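Long-range contact in DynE8 (Micromonospora chersina, PDB 4AMM), which is an iterative polyketide synthase of enediyne (dynemicin) biosynthesis, represented here by its acyltransferase domain, which probably loads acyl units for chain building: residues F54-R59 with R87-V92. Residues are numbered along the deposited sequence; the frame is centred on the assembly and turned at random.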
ATOM      1  N   PHE A  54      18.982  10.326   8.040  1.00 13.10           N
ATOM      2  CA  PHE A  54      17.818  11.242   8.166  1.00 13.09           C
ATOM      3  C   PHE A  54      17.257  11.348   6.805  1.00 11.71           C
ATOM      4  O   PHE A  54      17.967  11.570   5.801  1.00 12.49           O
ATOM      5  CB  PHE A  54      18.276  12.619   8.666  1.00 13.83           C
ATOM      6  CG  PHE A  54      17.250  13.715   8.545  1.00 14.11           C
ATOM      7  CD1 PHE A  54      17.195  14.420   7.391  1.00 13.26           C
ATOM      8  CD2 PHE A  54      16.416  13.974   9.617  1.00 16.14           C
ATOM      9  CE1 PHE A  54      16.265  15.456   7.227  1.00 16.70           C
ATOM     10  CE2 PHE A  54      15.472  15.014   9.476  1.00 18.75           C
ATOM     11  CZ  PHE A  54      15.406  15.728   8.300  1.00 16.94           C
ATOM     12  N   ALA A  55      15.896  11.377   6.658  1.00 11.84           N
ATOM     13  CA  ALA A  55      15.288  11.769   5.396  1.00 11.71           C
ATOM     14  C   ALA A  55      13.924  12.397   5.692  1.00 12.45           C
ATOM     15  O   ALA A  55      13.203  11.824   6.537  1.00 14.53           O
ATOM     16  CB  ALA A  55      15.056  10.513   4.489  1.00 12.99           C
ATOM     17  N   ALA A  56      13.572  13.434   4.956  1.00 12.95           N
ATOM     18  CA  ALA A  56      12.263  14.067   5.153  1.00 14.30           C
ATOM     19  C   ALA A  56      11.785  14.521   3.827  1.00 13.46           C
ATOM     20  O   ALA A  56      12.512  15.059   2.978  1.00 14.14           O
ATOM     21  CB  ALA A  56      12.431  15.262   6.088  1.00 14.58           C
ATOM     22  N   ALA A  57      10.460  14.415   3.658  1.00 14.36           N
ATOM     23  CA  ALA A  57       9.794  15.035   2.538  1.00 13.96           C
ATOM     24  C   ALA A  57       9.203  16.360   3.045  1.00 15.12           C
ATOM     25  O   ALA A  57       8.452  16.322   4.020  1.00 18.73           O
ATOM     26  CB  ALA A  57       8.686  14.128   2.051  1.00 17.24           C
ATOM     27  N   VAL A  58       9.507  17.429   2.368  1.00 14.77           N
ATOM     28  CA  VAL A  58       9.122  18.761   2.880  1.00 16.73           C
ATOM     29  C   VAL A  58       8.537  19.613   1.787  1.00 19.44           C
ATOM     30  O   VAL A  58       8.869  19.489   0.614  1.00 19.53           O
ATOM     31  CB  VAL A  58      10.340  19.461   3.552  1.00 18.75           C
ATOM     32  CG1 VAL A  58      10.950  18.597   4.738  1.00 19.39           C
ATOM     33  CG2 VAL A  58      11.410  19.800   2.482  1.00 19.89           C
ATOM     34  N   ARG A  59       7.659  20.567   2.187  1.00 20.59           N
ATOM     35  CA  ARG A  59       7.082  21.477   1.213  1.00 23.14           C
ATOM     36  C   ARG A  59       7.936  22.696   0.941  1.00 22.74           C
ATOM     37  O   ARG A  59       7.900  23.238  -0.143  1.00 24.67           O
ATOM     38  CB  ARG A  59       5.631  21.897   1.603  1.00 24.39           C
ATOM     39  CG  ARG A  59       4.669  20.714   1.524  1.00 30.01           C
ATOM     40  CD  ARG A  59       3.189  21.171   1.572  1.00 40.49           C
ATOM     41  NE  ARG A  59       2.973  22.154   2.637  1.00 44.48           N
ATOM     42  CZ  ARG A  59       2.112  23.181   2.578  1.00 47.64           C
ATOM     43  NH1 ARG A  59       1.356  23.408   1.493  1.00 47.68           N
ATOM     44  NH2 ARG A  59       2.022  24.009   3.607  1.00 46.73           N
ATOM     45  N   ARG A  87       3.961  12.358   8.520  1.00 15.97           N
ATOM     46  CA  ARG A  87       4.655  13.606   8.365  1.00 18.92           C
ATOM     47  C   ARG A  87       5.863  13.505   7.382  1.00 17.97           C
ATOM     48  O   ARG A  87       6.598  14.465   7.270  1.00 22.08           O
ATOM     49  CB  ARG A  87       5.032  14.212   9.699  1.00 18.86           C
ATOM     50  CG  ARG A  87       3.786  14.532  10.611  1.00 17.02           C
ATOM     51  CD  ARG A  87       3.108  15.781  10.155  1.00 19.76           C
ATOM     52  NE  ARG A  87       1.907  16.077  10.935  1.00 17.92           N
ATOM     53  CZ  ARG A  87       0.694  15.628  10.659  1.00 18.33           C
ATOM     54  NH1 ARG A  87       0.391  14.799   9.626  1.00 19.75           N
ATOM     55  NH2 ARG A  87      -0.315  16.035  11.494  1.00 20.79           N
ATOM     56  N   GLY A  88       6.070  12.318   6.861  1.00 18.47           N
ATOM     57  CA  GLY A  88       7.177  12.085   5.895  1.00 19.04           C
ATOM     58  C   GLY A  88       8.578  12.283   6.496  1.00 16.55           C
ATOM     59  O   GLY A  88       9.465  12.763   5.781  1.00 17.08           O
ATOM     60  N   LEU A  89       8.748  11.918   7.761  1.00 15.53           N
ATOM     61  CA  LEU A  89       9.964  12.191   8.496  1.00 14.52           C
ATOM     62  C   LEU A  89      10.475  10.922   9.041  1.00 14.18           C
ATOM     63  O   LEU A  89       9.757  10.185   9.710  1.00 14.15           O
ATOM     64  CB  LEU A  89       9.673  13.154   9.696  1.00 15.77           C
ATOM     65  CG  LEU A  89      10.852  13.210  10.654  1.00 17.96           C
ATOM     66  CD1 LEU A  89      12.140  13.710   9.953  1.00 21.12           C
ATOM     67  CD2 LEU A  89      10.425  14.136  11.816  1.00 22.96           C
ATOM     68  N   PHE A  90      11.755  10.578   8.708  1.00 14.50           N
ATOM     69  CA  PHE A  90      12.282   9.296   9.081  1.00 15.09           C
ATOM     70  C   PHE A  90      13.727   9.437   9.519  1.00 14.36           C
ATOM     71  O   PHE A  90      14.524  10.117   8.840  1.00 17.12           O
ATOM     72  CB  PHE A  90      12.218   8.303   7.938  1.00 14.06           C
ATOM     73  CG  PHE A  90      10.857   8.169   7.326  1.00 13.92           C
ATOM     74  CD1 PHE A  90       9.911   7.235   7.859  1.00 14.28           C
ATOM     75  CD2 PHE A  90      10.486   8.956   6.288  1.00 14.38           C
ATOM     76  CE1 PHE A  90       8.654   7.142   7.294  1.00 18.40           C
ATOM     77  CE2 PHE A  90       9.275   8.846   5.730  1.00 16.79           C
ATOM     78  CZ  PHE A  90       8.361   7.945   6.286  1.00 15.87           C
ATOM     79  N   LEU A  91      14.062   8.891  10.697  1.00 14.61           N
ATOM     80  CA  LEU A  91      15.435   8.981  11.279  1.00 13.86           C
ATOM     81  C   LEU A  91      15.764   7.643  11.820  1.00 14.78           C
ATOM     82  O   LEU A  91      15.017   7.094  12.651  1.00 14.90           O
ATOM     83  CB  LEU A  91      15.431  10.058  12.366  1.00 16.64           C
ATOM     84  CG  LEU A  91      16.673  10.214  13.225  1.00 20.43           C
ATOM     85  CD1 LEU A  91      17.183   9.014  14.060  1.00 23.37           C
ATOM     86  CD2 LEU A  91      17.805  10.796  12.594  1.00 23.04           C
ATOM     87  N   VAL A  92      16.931   7.109  11.408  1.00 13.38           N
ATOM     88  CA  VAL A  92      17.299   5.770  11.870  1.00 14.53           C
ATOM     89  C   VAL A  92      18.780   5.760  12.140  1.00 15.67           C
ATOM     90  O   VAL A  92      19.549   6.072  11.228  1.00 15.77           O
ATOM     91  CB  VAL A  92      16.948   4.703  10.795  1.00 13.36           C
ATOM     92  CG1 VAL A  92      17.345   3.359  11.227  1.00 18.42           C
ATOM     93  CG2 VAL A  92      15.452   4.674  10.514  1.00 14.96           C
TER
HETATM   94  O   HOH W   1       8.811  16.059   6.758  1.00 24.28           O
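Ala55 and Phe90 form the hydrogen-bonded pair at the heart of this contact, which joins the two middle strands of a four-stranded antiparallel sheet lying apart from the parallel sheet of the acyltransferase domain. Ala55 N donates to Phe90 O and Phe90 N returns a bond of 2.9 Å to Ala55 O, almost straight at the carbonyl (174°).

Packing is tight on the face that carries Phe54, Ala56, Leu89 and Leu91. The Phe54 side chain turns its CG anti to the backbone N (chi1 167°), and ring atom CE2 of Phe54 meets Leu89 CD1 at 3.6 Å, the two side chains running aslant to each other. The small methyl of Ala56 lies beside the same leucine branch, Ala56 CB to Leu89 CD1 4.2 Å, and a slim residue suits this place because helix 61-76 covers the face, with Ala67 on Ala56 and Leu68 on Phe54. Across the sheet, Ala55 and Phe90 face helix 376-387, where Ala383 and Ala384 meet them; Ala55 O lies at the edge of the Phe90 ring.

Toward Arg87 the pairing opens out. Gly88, at positive phi (65°), belongs with Leu89 to a G1 bulge opposite Asp84, a backbone shape that glycine adopts easily; its bare alpha carbon leaves room for the neighbouring Ala57 methyl. Gly88 O still accepts a hydrogen bond from Ala57 N at 2.9 Å and is touched by the CA-H of Ala56. One step further no direct backbone bond remains: Arg87 is exposed, and a water sits between the two segments, 2.8 Å from Ala57 O and 2.8 Å from Arg87 O, placed to donate to either carbonyl.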